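PDB 4MOZ: fructose-bisphosphate aldolase from Slackia heliotrinireducens, which belongs to the DeoC/LacD family of aldolases and adopts the TIM-barrel fold, with eight parallel strands closed into a ring. Local coordinates for residues Ala30-Gly35 against Asn96-Val101; Asp7-Pro12 against Asn26-Thr31; Leu37-Cys42 against Ile172-Ile177. All blocks are in the same frame, centred on the assembly; numbering follows the deposited sequence.

Interaction 1 of 3, residues Ala30-Gly35 against Asn96-Val101; sequences ATQGTG and NVNYLV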
ATOM      1  N   ALA C  30      22.084  -2.968  27.798  1.00 28.14           N
ATOM      2  CA  ALA C  30      22.330  -1.812  26.934  1.00 27.02           C
ATOM      3  C   ALA C  30      23.037  -0.676  27.658  1.00 28.01           C
ATOM      4  O   ALA C  30      23.912  -0.024  27.086  1.00 29.19           O
ATOM      5  CB  ALA C  30      21.033  -1.318  26.321  1.00 25.64           C
ATOM      6  N   THR C  31      22.652  -0.445  28.910  1.00 27.79           N
ATOM      7  CA  THR C  31      23.235   0.630  29.715  1.00 28.48           C
ATOM      8  C   THR C  31      24.375   0.140  30.619  1.00 28.57           C
ATOM      9  O   THR C  31      24.895   0.896  31.449  1.00 28.84           O
ATOM     10  CB  THR C  31      22.165   1.342  30.571  1.00 27.51           C
ATOM     11  OG1 THR C  31      21.594   0.412  31.498  1.00 27.23           O
ATOM     12  CG2 THR C  31      21.061   1.935  29.695  1.00 26.91           C
ATOM     13  N   GLN C  32      24.762  -1.123  30.444  1.00 27.75           N
ATOM     14  CA  GLN C  32      25.792  -1.769  31.265  1.00 28.99           C
ATOM     15  C   GLN C  32      25.516  -1.597  32.764  1.00 29.87           C
ATOM     16  O   GLN C  32      26.433  -1.413  33.562  1.00 28.71           O
ATOM     17  CB  GLN C  32      27.197  -1.268  30.887  1.00 29.21           C
ATOM     18  CG  GLN C  32      27.576  -1.477  29.422  1.00 29.57           C
ATOM     19  CD  GLN C  32      27.877  -2.926  29.070  1.00 29.32           C
ATOM     20  OE1 GLN C  32      27.625  -3.845  29.853  1.00 29.11           O
ATOM     21  NE2 GLN C  32      28.421  -3.134  27.877  1.00 29.89           N
ATOM     22  N   GLY C  33      24.237  -1.654  33.129  1.00 30.46           N
ATOM     23  CA  GLY C  33      23.809  -1.534  34.520  1.00 29.85           C
ATOM     24  C   GLY C  33      23.983  -0.148  35.114  1.00 28.39           C
ATOM     25  O   GLY C  33      24.030  -0.002  36.335  1.00 28.87           O
ATOM     26  N   THR C  34      24.068   0.869  34.258  1.00 26.64           N
ATOM     27  CA  THR C  34      24.306   2.238  34.713  1.00 26.28           C
ATOM     28  C   THR C  34      23.130   3.188  34.490  1.00 29.19           C
ATOM     29  O   THR C  34      23.045   4.228  35.139  1.00 33.13           O
ATOM     30  CB  THR C  34      25.535   2.870  34.030  1.00 27.71           C
ATOM     31  OG1 THR C  34      25.211   3.228  32.678  1.00 27.95           O
ATOM     32  CG2 THR C  34      26.733   1.922  34.059  1.00 28.73           C
ATOM     33  N   GLY C  35      22.242   2.845  33.563  1.00 29.19           N
ATOM     34  CA  GLY C  35      21.163   3.749  33.159  1.00 29.13           C
ATOM     35  C   GLY C  35      21.609   4.735  32.091  1.00 30.17           C
ATOM     36  O   GLY C  35      20.828   5.576  31.650  1.00 33.04           O
ATOM     37  N   ASN C  96      29.506 -11.854  22.073  1.00 29.97           N
ATOM     38  CA  ASN C  96      29.473 -11.099  23.332  1.00 33.39           C
ATOM     39  C   ASN C  96      29.411  -9.597  23.112  1.00 33.22           C
ATOM     40  O   ASN C  96      30.245  -8.844  23.619  1.00 38.11           O
ATOM     41  CB  ASN C  96      30.673 -11.456  24.212  1.00 34.39           C
ATOM     42  CG  ASN C  96      30.858 -12.948  24.365  1.00 37.89           C
ATOM     43  OD1 ASN C  96      31.963 -13.462  24.203  1.00 46.44           O
ATOM     44  ND2 ASN C  96      29.771 -13.656  24.661  1.00 37.75           N
ATOM     45  N   VAL C  97      28.427  -9.176  22.331  1.00 31.28           N
ATOM     46  CA  VAL C  97      28.175  -7.769  22.069  1.00 28.35           C
ATOM     47  C   VAL C  97      26.666  -7.592  22.213  1.00 27.86           C
ATOM     48  O   VAL C  97      25.892  -8.481  21.838  1.00 24.75           O
ATOM     49  CB  VAL C  97      28.619  -7.366  20.639  1.00 27.97           C
ATOM     50  CG1 VAL C  97      28.304  -5.904  20.353  1.00 24.57           C
ATOM     51  CG2 VAL C  97      30.105  -7.624  20.430  1.00 27.18           C
ATOM     52  N   ASN C  98      26.254  -6.467  22.788  1.00 26.90           N
ATOM     53  CA  ASN C  98      24.843  -6.114  22.826  1.00 28.32           C
ATOM     54  C   ASN C  98      24.487  -5.439  21.510  1.00 28.29           C
ATOM     55  O   ASN C  98      24.904  -4.305  21.256  1.00 30.96           O
ATOM     56  CB  ASN C  98      24.532  -5.189  24.008  1.00 28.87           C
ATOM     57  CG  ASN C  98      24.916  -5.789  25.350  1.00 28.68           C
ATOM     58  OD1 ASN C  98      24.645  -6.957  25.627  1.00 30.98           O
ATOM     59  ND2 ASN C  98      25.536  -4.982  26.199  1.00 23.90           N
ATOM     60  N   TYR C  99      23.732  -6.144  20.670  1.00 28.17           N
ATOM     61  CA  TYR C  99      23.369  -5.636  19.345  1.00 26.89           C
ATOM     62  C   TYR C  99      22.058  -4.862  19.340  1.00 25.44           C
ATOM     63  O   TYR C  99      21.055  -5.301  19.911  1.00 23.95           O
ATOM     64  CB  TYR C  99      23.319  -6.768  18.310  1.00 25.41           C
ATOM     65  CG  TYR C  99      24.676  -7.369  18.012  1.00 25.44           C
ATOM     66  CD1 TYR C  99      25.602  -6.689  17.212  1.00 23.12           C
ATOM     67  CD2 TYR C  99      25.036  -8.617  18.528  1.00 24.52           C
ATOM     68  CE1 TYR C  99      26.846  -7.236  16.942  1.00 24.93           C
ATOM     69  CE2 TYR C  99      26.278  -9.175  18.262  1.00 23.73           C
ATOM     70  CZ  TYR C  99      27.179  -8.482  17.469  1.00 26.14           C
ATOM     71  OH  TYR C  99      28.415  -9.032  17.201  1.00 26.28           O
ATOM     72  N   LEU C 100      22.097  -3.697  18.698  1.00 23.26           N
ATOM     73  CA  LEU C 100      20.907  -2.918  18.412  1.00 24.22           C
ATOM     74  C   LEU C 100      20.717  -2.923  16.898  1.00 24.67           C
ATOM     75  O   LEU C 100      21.560  -2.398  16.156  1.00 24.37           O
ATOM     76  CB  LEU C 100      21.071  -1.487  18.915  1.00 23.06           C
ATOM     77  CG  LEU C 100      19.812  -0.614  18.921  1.00 23.57           C
ATOM     78  CD1 LEU C 100      19.195  -0.590  20.308  1.00 22.34           C
ATOM     79  CD2 LEU C 100      20.151   0.801  18.488  1.00 24.33           C
ATOM     80  N   VAL C 101      19.622  -3.526  16.440  1.00 23.31           N
ATOM     81  CA  VAL C 101      19.356  -3.640  15.007  1.00 24.45           C
ATOM     82  C   VAL C 101      18.710  -2.367  14.458  1.00 24.85           C
ATOM     83  O   VAL C 101      17.589  -2.004  14.834  1.00 24.87           O
ATOM     84  CB  VAL C 101      18.501  -4.880  14.672  1.00 24.58           C
ATOM     85  CG1 VAL C 101      18.260  -4.975  13.170  1.00 25.11           C
ATOM     86  CG2 VAL C 101      19.187  -6.144  15.178  1.00 22.59           C
TER
HETATM   87  O   HOH W   1      25.914  -6.083  28.951  1.00 39.65           O
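Gln32 and Asn98 form a partly buried polar contact, bridged by water, between the turn that follows helix 20-30 and Asn98, beside strand 99-102. The amide groups are turned 51° against each other, and their nitrogens approach to 3.8 Å between Gln32 NE2 and Asn98 ND2. Both are donors, so they do not bond to each other; each gives a hydrogen to a backbone carbonyl, Gln32 NE2 to Cys77 O and Asn98 ND2 to Gly78 O, and Asn98 ND2 gives another to water 1, which makes the link. This water donates to Gln32 OE1 at 3.0 Å and accepts from Asn98 ND2, also at 3.0 Å, while Asn98 OD1 takes a hydrogen from Asn137 ND2. An amide suits both places because it offers a donor and an acceptor together. The Gln32 chain starts beside its own backbone N and bends again at chi2 (-73°), which carries its amide across to Asn98. A Schellman motif sets the base of this side chain: Gln32, with positive phi, is its C-prime residue, Gln32 N returning to Lys29 O and Gly33 N to Met28 O. The chain then reverses through a type I' turn, Thr31 to Thr34, in which Thr31 O accepts from Thr34 N at 2.9 Å and from Thr34 OG1 at 2.7 Å. Gly33 suits a second positive phi (70°). Ala30, in the last turn of the helix, packs its small methyl group against Val79 and Ile172 at the end of the barrel where the strands begin.

Interaction 2 of 3, residues Asp7-Pro12 against Asn26-Thr31; sequences DQVKVP and NYMKAT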
ATOM      1  N   ASP C   7      15.423  -3.084  39.936  1.00 36.65           N
ATOM      2  CA  ASP C   7      14.233  -2.415  40.479  1.00 39.02           C
ATOM      3  C   ASP C   7      14.125  -0.932  40.116  1.00 36.66           C
ATOM      4  O   ASP C   7      13.038  -0.360  40.149  1.00 42.36           O
ATOM      5  CB  ASP C   7      14.175  -2.580  42.003  1.00 45.29           C
ATOM      6  CG  ASP C   7      13.883  -4.013  42.430  1.00 52.35           C
ATOM      7  OD1 ASP C   7      14.019  -4.944  41.606  1.00 51.97           O
ATOM      8  OD2 ASP C   7      13.518  -4.214  43.607  1.00 62.56           O
ATOM      9  N   GLN C   8      15.252  -0.316  39.775  1.00 35.63           N
ATOM     10  CA  GLN C   8      15.277   1.101  39.406  1.00 38.38           C
ATOM     11  C   GLN C   8      14.919   1.377  37.943  1.00 37.70           C
ATOM     12  O   GLN C   8      14.721   2.532  37.560  1.00 40.85           O
ATOM     13  CB  GLN C   8      16.640   1.702  39.721  1.00 40.19           C
ATOM     14  CG  GLN C   8      16.889   1.937  41.198  1.00 41.50           C
ATOM     15  CD  GLN C   8      18.261   2.512  41.444  1.00 42.09           C
ATOM     16  OE1 GLN C   8      19.255   1.793  41.424  1.00 43.04           O
ATOM     17  NE2 GLN C   8      18.326   3.818  41.667  1.00 46.32           N
ATOM     18  N   VAL C   9      14.857   0.325  37.130  1.00 36.04           N
ATOM     19  CA  VAL C   9      14.431   0.443  35.734  1.00 35.97           C
ATOM     20  C   VAL C   9      12.923   0.703  35.692  1.00 34.54           C
ATOM     21  O   VAL C   9      12.132  -0.108  36.177  1.00 35.08           O
ATOM     22  CB  VAL C   9      14.769  -0.831  34.914  1.00 33.69           C
ATOM     23  CG1 VAL C   9      14.237  -0.729  33.491  1.00 29.32           C
ATOM     24  CG2 VAL C   9      16.269  -1.091  34.899  1.00 31.77           C
ATOM     25  N   LYS C  10      12.533   1.844  35.130  1.00 35.10           N
ATOM     26  CA  LYS C  10      11.119   2.141  34.909  1.00 37.52           C
ATOM     27  C   LYS C  10      10.608   1.432  33.656  1.00 34.93           C
ATOM     28  O   LYS C  10      10.979   1.775  32.529  1.00 36.55           O
ATOM     29  CB  LYS C  10      10.873   3.649  34.825  1.00 39.60           C
ATOM     30  CG  LYS C  10      10.799   4.321  36.183  1.00 44.01           C
ATOM     31  CD  LYS C  10      10.619   5.821  36.056  1.00 51.01           C
ATOM     32  CE  LYS C  10      10.744   6.489  37.415  1.00 57.22           C
ATOM     33  NZ  LYS C  10      10.915   7.962  37.289  1.00 62.84           N
ATOM     34  N   VAL C  11       9.768   0.423  33.869  1.00 31.60           N
ATOM     35  CA  VAL C  11       9.201  -0.351  32.779  1.00 31.97           C
ATOM     36  C   VAL C  11       7.939   0.356  32.281  1.00 32.85           C
ATOM     37  O   VAL C  11       6.963   0.484  33.032  1.00 34.58           O
ATOM     38  CB  VAL C  11       8.892  -1.800  33.221  1.00 32.29           C
ATOM     39  CG1 VAL C  11       8.228  -2.588  32.099  1.00 28.96           C
ATOM     40  CG2 VAL C  11      10.166  -2.498  33.686  1.00 28.99           C
ATOM     41  N   PRO C  12       7.961   0.831  31.017  1.00 32.54           N
ATOM     42  CA  PRO C  12       6.775   1.480  30.452  1.00 31.35           C
ATOM     43  C   PRO C  12       5.608   0.501  30.310  1.00 32.05           C
ATOM     44  O   PRO C  12       5.813  -0.716  30.263  1.00 32.31           O
ATOM     45  CB  PRO C  12       7.252   1.973  29.080  1.00 31.39           C
ATOM     46  CG  PRO C  12       8.430   1.125  28.751  1.00 29.02           C
ATOM     47  CD  PRO C  12       9.082   0.790  30.057  1.00 30.24           C
ATOM     48  N   ASN C  26      17.411  -6.400  29.003  1.00 29.80           N
ATOM     49  CA  ASN C  26      17.929  -5.654  27.853  1.00 30.14           C
ATOM     50  C   ASN C  26      18.318  -4.219  28.184  1.00 29.25           C
ATOM     51  O   ASN C  26      19.303  -3.696  27.652  1.00 28.00           O
ATOM     52  CB  ASN C  26      16.938  -5.699  26.689  1.00 27.49           C
ATOM     53  CG  ASN C  26      16.870  -7.072  26.037  1.00 29.49           C
ATOM     54  OD1 ASN C  26      17.885  -7.761  25.903  1.00 31.39           O
ATOM     55  ND2 ASN C  26      15.671  -7.473  25.621  1.00 26.56           N
ATOM     56  N   TYR C  27      17.546  -3.592  29.067  1.00 27.52           N
ATOM     57  CA  TYR C  27      17.856  -2.247  29.530  1.00 28.75           C
ATOM     58  C   TYR C  27      19.154  -2.242  30.348  1.00 28.66           C
ATOM     59  O   TYR C  27      19.990  -1.348  30.189  1.00 27.57           O
ATOM     60  CB  TYR C  27      16.704  -1.693  30.361  1.00 28.53           C
ATOM     61  CG  TYR C  27      16.738  -0.194  30.502  1.00 30.28           C
ATOM     62  CD1 TYR C  27      17.508   0.420  31.489  1.00 31.22           C
ATOM     63  CD2 TYR C  27      15.990   0.617  29.649  1.00 29.19           C
ATOM     64  CE1 TYR C  27      17.535   1.802  31.618  1.00 34.13           C
ATOM     65  CE2 TYR C  27      16.009   1.994  29.769  1.00 28.42           C
ATOM     66  CZ  TYR C  27      16.780   2.580  30.752  1.00 31.76           C
ATOM     67  OH  TYR C  27      16.799   3.949  30.866  1.00 35.92           O
HETATM   68  N   MSE C  28      19.313  -3.248  31.208  1.00 28.75           N
HETATM   69  CA  MSE C  28      20.538  -3.414  32.000  1.00 29.17           C
HETATM   70  C   MSE C  28      21.750  -3.695  31.111  1.00 27.70           C
HETATM   71  O   MSE C  28      22.810  -3.107  31.313  1.00 27.91           O
HETATM   72  CB  MSE C  28      20.380  -4.524  33.049  1.00 30.05           C
HETATM   73  CG  MSE C  28      19.379  -4.214  34.155  1.00 33.04           C
HETATM   74 SE   MSE C  28      19.951  -2.771  35.347  1.00 39.20          SE
HETATM   75  CE  MSE C  28      21.241  -3.773  36.423  1.00 43.96           C
ATOM     76  N   LYS C  29      21.591  -4.582  30.129  1.00 26.17           N
ATOM     77  CA  LYS C  29      22.666  -4.877  29.185  1.00 27.17           C
ATOM     78  C   LYS C  29      23.069  -3.628  28.403  1.00 28.28           C
ATOM     79  O   LYS C  29      24.244  -3.261  28.369  1.00 29.26           O
ATOM     80  CB  LYS C  29      22.252  -5.976  28.213  1.00 29.60           C
ATOM     81  CG  LYS C  29      22.334  -7.393  28.752  1.00 30.15           C
ATOM     82  CD  LYS C  29      21.924  -8.355  27.650  1.00 33.41           C
ATOM     83  CE  LYS C  29      21.552  -9.727  28.180  1.00 35.02           C
ATOM     84  NZ  LYS C  29      21.001 -10.555  27.070  1.00 37.10           N
ATOM     85  N   ALA C  30      22.084  -2.968  27.798  1.00 28.14           N
ATOM     86  CA  ALA C  30      22.330  -1.812  26.934  1.00 27.02           C
ATOM     87  C   ALA C  30      23.037  -0.676  27.658  1.00 28.01           C
ATOM     88  O   ALA C  30      23.912  -0.024  27.086  1.00 29.19           O
ATOM     89  CB  ALA C  30      21.033  -1.318  26.321  1.00 25.64           C
ATOM     90  N   THR C  31      22.652  -0.445  28.910  1.00 27.79           N
ATOM     91  CA  THR C  31      23.235   0.630  29.715  1.00 28.48           C
ATOM     92  C   THR C  31      24.375   0.140  30.619  1.00 28.57           C
ATOM     93  O   THR C  31      24.895   0.896  31.449  1.00 28.84           O
ATOM     94  CB  THR C  31      22.165   1.342  30.571  1.00 27.51           C
ATOM     95  OG1 THR C  31      21.594   0.412  31.498  1.00 27.23           O
ATOM     96  CG2 THR C  31      21.061   1.935  29.695  1.00 26.91           C
TER
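Val9 holds CG1 anti to its backbone N (chi1 176°), which places CG2 beside that N, and Tyr27 likewise carries its ring anti to its own N (chi1 -161°); in this way both valine methyls are brought against the tyrosine. CG1 lies over one face of the ring in a CH-pi contact, 4.3 Å from Val9 CG1 to the centroid of the Tyr27 ring and 26° off the ring normal. The other methyl lies beside CD1, Val9 CG2 being 3.9 Å from Tyr27 CD1. The two side chains run past each other in opposite directions, and the ring atoms nearest the valine are CG and CD1. Val9 CG2 also touches the selenium of selenomethionine Met28, 4.1 Å from Met28 SE, because the Met28 chain bends at both chi2 and chi3 instead of running straight. A compact branched residue suits this spot: its two methyls serve two successive residues of one helix, with no hydrogen bond involved. The helix ends just beyond. Tyr27 O accepts both Thr31 N at 3.1 Å and Thr31 OG1 at 2.7 Å, the two donors arriving from opposite faces of its carbonyl plane; the threonine hydroxyl thus turns back to the last turn of the helix. Farther along the N-terminal segment, Val11 packs on Arg20, Tyr23 and Ile24, and Pro12 meets Arg89 of a second subunit. Val9 joins the loop before helix 20-30 to that helix, whose Asn26 and Lys29 lie on Val139 of strand 138-145 and whose Tyr27 N meets Ile172 CG2 at the start of strand 172-177.

Interaction 3 of 3, residues Leu37-Cys42 against Ile172-Ile177; sequences LMLFAC and IVVLWI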
ATOM      1  N   LEU C  37      23.474   5.299  28.223  1.00 27.72           N
ATOM      2  CA  LEU C  37      23.672   4.580  26.968  1.00 28.09           C
ATOM      3  C   LEU C  37      24.886   5.058  26.187  1.00 27.24           C
ATOM      4  O   LEU C  37      24.913   6.191  25.694  1.00 27.90           O
ATOM      5  CB  LEU C  37      22.418   4.641  26.082  1.00 28.08           C
ATOM      6  CG  LEU C  37      22.479   3.868  24.753  1.00 26.15           C
ATOM      7  CD1 LEU C  37      22.553   2.365  24.986  1.00 26.04           C
ATOM      8  CD2 LEU C  37      21.296   4.211  23.861  1.00 25.90           C
HETATM    9  N   MSE C  38      25.883   4.184  26.085  1.00 26.25           N
HETATM   10  CA  MSE C  38      27.022   4.397  25.196  1.00 28.01           C
HETATM   11  C   MSE C  38      26.750   3.596  23.929  1.00 26.99           C
HETATM   12  O   MSE C  38      26.848   2.368  23.933  1.00 27.13           O
HETATM   13  CB  MSE C  38      28.331   3.953  25.863  1.00 28.13           C
HETATM   14  CG  MSE C  38      29.602   4.377  25.132  1.00 30.37           C
HETATM   15 SE   MSE C  38      29.840   3.500  23.390  1.00 36.70          SE
HETATM   16  CE  MSE C  38      31.692   4.023  23.032  1.00 34.39           C
ATOM     17  N   LEU C  39      26.390   4.296  22.856  1.00 25.95           N
ATOM     18  CA  LEU C  39      26.027   3.656  21.593  1.00 26.42           C
ATOM     19  C   LEU C  39      27.137   3.783  20.552  1.00 25.84           C
ATOM     20  O   LEU C  39      27.555   4.891  20.201  1.00 26.99           O
ATOM     21  CB  LEU C  39      24.706   4.233  21.056  1.00 26.98           C
ATOM     22  CG  LEU C  39      24.121   3.615  19.776  1.00 28.06           C
ATOM     23  CD1 LEU C  39      22.601   3.594  19.820  1.00 28.02           C
ATOM     24  CD2 LEU C  39      24.612   4.317  18.511  1.00 26.53           C
ATOM     25  N   PHE C  40      27.606   2.639  20.067  1.00 23.96           N
ATOM     26  CA  PHE C  40      28.576   2.594  18.982  1.00 26.24           C
ATOM     27  C   PHE C  40      27.819   2.405  17.663  1.00 26.43           C
ATOM     28  O   PHE C  40      27.278   1.326  17.380  1.00 26.78           O
ATOM     29  CB  PHE C  40      29.601   1.482  19.243  1.00 25.46           C
ATOM     30  CG  PHE C  40      30.630   1.301  18.153  1.00 25.30           C
ATOM     31  CD1 PHE C  40      31.140   2.392  17.446  1.00 24.76           C
ATOM     32  CD2 PHE C  40      31.120   0.029  17.861  1.00 26.69           C
ATOM     33  CE1 PHE C  40      32.090   2.215  16.455  1.00 25.24           C
ATOM     34  CE2 PHE C  40      32.081  -0.155  16.872  1.00 26.38           C
ATOM     35  CZ  PHE C  40      32.564   0.940  16.168  1.00 26.83           C
ATOM     36  N   ALA C  41      27.769   3.481  16.876  1.00 25.89           N
ATOM     37  CA  ALA C  41      27.019   3.514  15.625  1.00 27.18           C
ATOM     38  C   ALA C  41      27.822   2.934  14.460  1.00 28.23           C
ATOM     39  O   ALA C  41      28.904   3.427  14.124  1.00 28.10           O
ATOM     40  CB  ALA C  41      26.565   4.938  15.319  1.00 24.81           C
ATOM     41  N   CYS C  42      27.276   1.885  13.850  1.00 30.58           N
ATOM     42  CA  CYS C  42      27.927   1.182  12.744  1.00 31.49           C
ATOM     43  C   CYS C  42      26.987   1.021  11.550  1.00 29.99           C
ATOM     44  O   CYS C  42      27.057   0.032  10.821  1.00 30.16           O
ATOM     45  CB  CYS C  42      28.406  -0.197  13.211  1.00 31.23           C
ATOM     46  SG  CYS C  42      29.640  -0.158  14.530  1.00 33.83           S
ATOM     47  N   ILE C 172      14.464  -2.849  23.784  1.00 26.14           N
ATOM     48  CA  ILE C 172      14.536  -1.400  23.933  1.00 27.16           C
ATOM     49  C   ILE C 172      14.475  -0.738  22.554  1.00 26.73           C
ATOM     50  O   ILE C 172      14.699  -1.394  21.533  1.00 26.80           O
ATOM     51  CB  ILE C 172      15.771  -0.931  24.742  1.00 27.70           C
ATOM     52  CG1 ILE C 172      17.061  -1.111  23.942  1.00 27.41           C
ATOM     53  CG2 ILE C 172      15.843  -1.644  26.095  1.00 27.19           C
ATOM     54  CD1 ILE C 172      18.156  -0.140  24.330  1.00 28.46           C
ATOM     55  N   VAL C 173      14.146   0.553  22.523  1.00 25.18           N
ATOM     56  CA  VAL C 173      14.052   1.277  21.262  1.00 24.29           C
ATOM     57  C   VAL C 173      14.782   2.612  21.313  1.00 24.57           C
ATOM     58  O   VAL C 173      14.513   3.447  22.179  1.00 26.50           O
ATOM     59  CB  VAL C 173      12.588   1.524  20.841  1.00 24.89           C
ATOM     60  CG1 VAL C 173      12.533   2.221  19.486  1.00 22.98           C
ATOM     61  CG2 VAL C 173      11.814   0.214  20.790  1.00 24.54           C
ATOM     62  N   VAL C 174      15.702   2.797  20.373  1.00 24.45           N
ATOM     63  CA  VAL C 174      16.394   4.066  20.184  1.00 23.75           C
ATOM     64  C   VAL C 174      15.909   4.684  18.870  1.00 24.13           C
ATOM     65  O   VAL C 174      15.991   4.054  17.813  1.00 22.53           O
ATOM     66  CB  VAL C 174      17.931   3.890  20.126  1.00 23.44           C
ATOM     67  CG1 VAL C 174      18.626   5.241  19.990  1.00 22.43           C
ATOM     68  CG2 VAL C 174      18.446   3.141  21.354  1.00 19.37           C
ATOM     69  N   LEU C 175      15.400   5.909  18.942  1.00 23.03           N
ATOM     70  CA  LEU C 175      15.022   6.634  17.742  1.00 23.72           C
ATOM     71  C   LEU C 175      16.036   7.725  17.433  1.00 25.06           C
ATOM     72  O   LEU C 175      16.363   8.536  18.298  1.00 27.19           O
ATOM     73  CB  LEU C 175      13.623   7.238  17.887  1.00 24.21           C
ATOM     74  CG  LEU C 175      12.440   6.277  18.057  1.00 23.46           C
ATOM     75  CD1 LEU C 175      11.151   7.067  18.240  1.00 21.83           C
ATOM     76  CD2 LEU C 175      12.318   5.317  16.879  1.00 22.58           C
ATOM     77  N   TRP C 176      16.555   7.720  16.210  1.00 23.97           N
ATOM     78  CA  TRP C 176      17.313   8.849  15.697  1.00 23.34           C
ATOM     79  C   TRP C 176      16.310   9.807  15.149  1.00 23.98           C
ATOM     80  O   TRP C 176      15.503   9.439  14.304  1.00 24.67           O
ATOM     81  CB  TRP C 176      18.217   8.417  14.559  1.00 24.05           C
ATOM     82  CG  TRP C 176      19.483   7.711  14.957  1.00 25.24           C
ATOM     83  CD1 TRP C 176      20.786   8.176  14.813  1.00 28.10           C
ATOM     84  CD2 TRP C 176      19.616   6.365  15.538  1.00 25.51           C
ATOM     85  NE1 TRP C 176      21.687   7.249  15.267  1.00 33.63           N
ATOM     86  CE2 TRP C 176      21.054   6.138  15.712  1.00 29.96           C
ATOM     87  CE3 TRP C 176      18.724   5.370  15.920  1.00 23.18           C
ATOM     88  CZ2 TRP C 176      21.555   4.955  16.248  1.00 28.96           C
ATOM     89  CZ3 TRP C 176      19.235   4.187  16.466  1.00 24.52           C
ATOM     90  CH2 TRP C 176      20.620   3.982  16.621  1.00 27.65           C
ATOM     91  N   ILE C 177      16.322  11.042  15.620  1.00 23.39           N
ATOM     92  CA  ILE C 177      15.380  12.013  15.087  1.00 23.76           C
ATOM     93  C   ILE C 177      16.100  13.255  14.582  1.00 25.10           C
ATOM     94  O   ILE C 177      16.563  14.083  15.367  1.00 24.94           O
ATOM     95  CB  ILE C 177      14.247  12.356  16.080  1.00 23.30           C
ATOM     96  CG1 ILE C 177      13.521  11.073  16.520  1.00 23.08           C
ATOM     97  CG2 ILE C 177      13.272  13.327  15.432  1.00 22.77           C
ATOM     98  CD1 ILE C 177      12.209  11.287  17.254  1.00 22.03           C
TER
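Leu39 and Trp176 meet from opposite directions inside the barrel, Leu39 CD1 coming to 3.8 Å from Trp176 CH2 and Leu39 CD2 to 3.9 Å from Trp176 CZ2. The leucine thus sets both branches against the six-membered part of the indole. Two residues earlier on each strand, Leu37 and Val174 reach toward each other tip to tip, with 3.9 Å between Leu37 CD2 and Val174 CG2. Leu39 CD1 also lies 4.3 Å from Val174 CG1. The CG atoms of both leucines are anti to the backbone N (chi1 -176° for Leu39), which extends them into the barrel interior. Such reach is needed, since strands 37-41 and 172-177 are the first and fifth of eight, packing across the interior of a TIM barrel, (beta/alpha)8, and their axes come no nearer than 11.5 Å, at 64° to one another. Leu39 also touches Val79 and Ala81 of the neighbouring strand 79-82, and Leu100 fills in against both Leu39 and Trp176. Backbone hydrogen bonds join Leu37 to Ser265 and Asn267, and Leu39 to Asn267 and Thr269, tying strand 37-41 to strand 266-269. Trp176 also has a cation-pi partner in Lys102. Across the barrel itself, however, the contact is wholly apolar: with no hydrogen bond to direct it, cohesion comes from burial of apolar surface away from water and van der Waals contact between branched chains and a broad indole.

Interaction 3 lies in the core, close to the centre of the chain, and is purely apolar; interaction 2 is also apolar and buried but sits farther out, near the N-terminal segment and a subunit neighbour; interaction 1, between the other two in depth, is only partly buried and is the one polar, water-bridged contact. The end of helix 20-30 belongs to interactions 1 and 2, which share Ala30 and Thr31, and touches interaction 3: Ala30 CB packs on Ile172 CD1 and Ala30 O on Leu37 CD1. From 7-12 inward, then, loop meets helix, the turn after the helix meets Asn98 by strand 99-102, and strands meet across the barrel interior.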